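Local coordinates for terminase large subunit (Thermus phage G20c, PDB 5M1N), which powers the packaging of viral DNA into empty procapsids by hydrolysing ATP and, through its metal-dependent nuclease activity, cuts the genome to begin and end packaging, at residues K147-E152 against D176-S181. Residues are numbered along the deposited sequence; the frame is centred on the assembly and turned at random.
Sequences KTILDE and DDIVMS. With MN (manganese (II) ion), chain D.
Glu152 reaches from helix 147-154 to the first turn of helix 177-186, and its carboxylate takes up amide hydrogens that no earlier carbonyl of that helix can accept. Ile178 N donates to the syn lone pair of Glu152 OE1 at 2.8 Å, although the bond is bent, with 133° at the hydrogen. Val179 N adds a second, weak bond to the same OE1 at 3.4 Å, but a straighter one. Asp176, at the N-cap position, makes no capping bond with its own side chain; Glu152, from another helix, accepts N-H groups of the turn, and the helix's N-terminal dipole probably favours the carboxylate's negative charge. Beyond CG the Glu152 chain is extended (chi2 177°), which carries the carboxylate as far as the start of helix 177-186.

The other oxygen, OE2, accepts a hydrogen bond from water 1 at 2.7 Å, and the same water donates to Asp177 OD2 at 2.8 Å, bridging the two carboxylates. The remaining Asp177 oxygen, OD1, binds manganese at 2.1 Å. Asp42 shares the metal and four waters complete its shell; one of them, water 2, donates to Asp176 OD1.

Alongside the carboxylate, segments 147-152 and 177-181, whose axes run at 83° to each other, pack through Ile178. Its CG2 meets CG2 of Ile149 at 4.0 Å, the two side chains crossing at about a right angle, while CD1 touches Thr148 CG2. Val51 and Arg67 of the large mixed sheet also touch Ile178.

The metal-binding aspartate on the first turn of a helix, paired with Asp42 on strand 37-42, is characteristic of the RNase H-like nuclease site of large terminases; Glu152, linked to Asp177 through water 1, probably acts as a second-shell residue that helps position it.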
loop_
_atom_site.group_PDB
_atom_site.type_symbol
_atom_site.label_atom_id
_atom_site.label_comp_id
_atom_site.label_asym_id
_atom_site.label_seq_id
_atom_site.Cartn_x
_atom_site.Cartn_y
_atom_site.Cartn_z
ATOM N N LYS A 147 15.239 -1.404 -1.027
ATOM C CA LYS A 147 15.454 -0.744 -2.315
ATOM C C LYS A 147 14.284 -0.876 -3.300
ATOM O O LYS A 147 13.976 0.069 -4.020
ATOM C CB LYS A 147 16.772 -1.231 -2.944
ATOM C CG LYS A 147 17.981 -0.326 -2.709
ATOM C CD LYS A 147 18.202 0.112 -1.265
ATOM C CE LYS A 147 19.017 1.397 -1.186
ATOM N NZ LYS A 147 18.251 2.590 -1.659
ATOM N N THR A 148 13.618 -2.026 -3.331
ATOM C CA THR A 148 12.462 -2.187 -4.221
ATOM C C THR A 148 11.356 -1.174 -3.890
ATOM O O THR A 148 10.785 -0.554 -4.796
ATOM C CB THR A 148 11.933 -3.629 -4.194
ATOM O OG1 THR A 148 13.006 -4.509 -4.543
ATOM C CG2 THR A 148 10.790 -3.825 -5.185
ATOM N N ILE A 149 11.067 -1.008 -2.597
ATOM C CA ILE A 149 10.069 -0.033 -2.137
ATOM C C ILE A 149 10.483 1.387 -2.511
ATOM O O ILE A 149 9.705 2.158 -3.085
ATOM C CB ILE A 149 9.892 -0.115 -0.601
ATOM C CG1 ILE A 149 9.278 -1.465 -0.191
ATOM C CG2 ILE A 149 9.049 1.050 -0.088
ATOM C CD1 ILE A 149 9.178 -1.682 1.310
ATOM N N LEU A 150 11.709 1.744 -2.153
ATOM C CA LEU A 150 12.190 3.099 -2.394
ATOM C C LEU A 150 12.244 3.416 -3.878
ATOM O O LEU A 150 11.900 4.519 -4.284
ATOM C CB LEU A 150 13.559 3.301 -1.735
ATOM C CG LEU A 150 13.554 3.152 -0.206
ATOM C CD1 LEU A 150 14.936 3.451 0.328
ATOM C CD2 LEU A 150 12.535 4.051 0.482
ATOM N N ASP A 151 12.648 2.435 -4.682
ATOM C CA ASP A 151 12.699 2.610 -6.138
ATOM C C ASP A 151 11.317 2.834 -6.745
ATOM O O ASP A 151 11.156 3.659 -7.659
ATOM C CB ASP A 151 13.348 1.406 -6.815
ATOM C CG ASP A 151 14.858 1.354 -6.635
ATOM O OD1 ASP A 151 15.478 2.334 -6.183
ATOM O OD2 ASP A 151 15.418 0.305 -6.961
ATOM N N GLU A 152 10.311 2.131 -6.231
ATOM C CA GLU A 152 8.966 2.308 -6.761
ATOM C C GLU A 152 8.452 3.721 -6.442
ATOM O O GLU A 152 7.796 4.353 -7.288
ATOM C CB GLU A 152 8.004 1.221 -6.254
ATOM C CG GLU A 152 7.212 0.588 -7.366
ATOM C CD GLU A 152 6.309 -0.519 -6.899
ATOM O OE1 GLU A 152 5.277 -0.141 -6.338
ATOM O OE2 GLU A 152 6.603 -1.698 -7.169
ATOM N N ASP A 176 3.514 -0.124 -9.640
ATOM C CA ASP A 176 3.195 0.834 -8.580
ATOM C C ASP A 176 2.389 0.228 -7.444
ATOM O O ASP A 176 1.782 0.952 -6.675
ATOM C CB ASP A 176 2.483 2.066 -9.152
ATOM C CG ASP A 176 1.119 1.750 -9.703
ATOM O OD1 ASP A 176 0.660 0.601 -9.595
ATOM O OD2 ASP A 176 0.491 2.664 -10.271
ATOM N N ASP A 177 2.424 -1.088 -7.306
ATOM C CA ASP A 177 1.591 -1.764 -6.309
ATOM C C ASP A 177 2.005 -1.404 -4.890
ATOM O O ASP A 177 1.163 -1.317 -4.002
ATOM C CB ASP A 177 1.639 -3.270 -6.522
ATOM C CG ASP A 177 1.643 -3.630 -7.987
ATOM O OD1 ASP A 177 0.591 -3.452 -8.656
ATOM O OD2 ASP A 177 2.728 -4.002 -8.475
ATOM N N ILE A 178 3.303 -1.197 -4.682
ATOM C CA ILE A 178 3.801 -0.777 -3.375
ATOM C C ILE A 178 3.316 0.638 -3.078
ATOM O O ILE A 178 2.823 0.921 -1.981
ATOM C CB ILE A 178 5.340 -0.860 -3.275
ATOM C CG1 ILE A 178 5.820 -2.302 -3.519
ATOM C CG2 ILE A 178 5.812 -0.349 -1.919
ATOM C CD1 ILE A 178 7.319 -2.446 -3.666
ATOM N N VAL A 179 3.454 1.524 -4.056
ATOM C CA VAL A 179 2.993 2.903 -3.899
ATOM C C VAL A 179 1.514 2.927 -3.509
ATOM O O VAL A 179 1.115 3.618 -2.572
ATOM C CB VAL A 179 3.196 3.713 -5.196
ATOM C CG1 VAL A 179 2.720 5.148 -5.009
ATOM C CG2 VAL A 179 4.661 3.695 -5.627
ATOM N N MET A 180 0.708 2.164 -4.230
ATOM C CA MET A 180 -0.729 2.159 -3.991
ATOM C C MET A 180 -1.095 1.548 -2.641
ATOM O O MET A 180 -1.956 2.076 -1.945
ATOM C CB MET A 180 -1.452 1.454 -5.142
ATOM C CG MET A 180 -1.399 2.244 -6.445
ATOM S SD MET A 180 -1.888 3.977 -6.323
ATOM C CE MET A 180 -3.516 3.847 -5.605
ATOM N N SER A 181 -0.440 0.449 -2.274
ATOM C CA SER A 181 -0.657 -0.159 -0.968
ATOM C C SER A 181 -0.331 0.811 0.166
ATOM O O SER A 181 -1.113 0.959 1.108
ATOM C CB SER A 181 0.165 -1.441 -0.865
ATOM O OG SER A 181 0.051 -2.004 0.431
HETATM MN MN MN D . -1.477 -3.148 -8.380
HETATM O O HOH W 1 5.059 -3.944 -6.865
HETATM O O HOH W 2 -1.288 -0.931 -8.487
HETATM O O HOH W 3 -1.664 -5.376 -8.207
HETATM O O HOH W 4 -1.716 -3.314 -10.458
HETATM O O HOH W 5 -3.655 -2.927 -8.410
#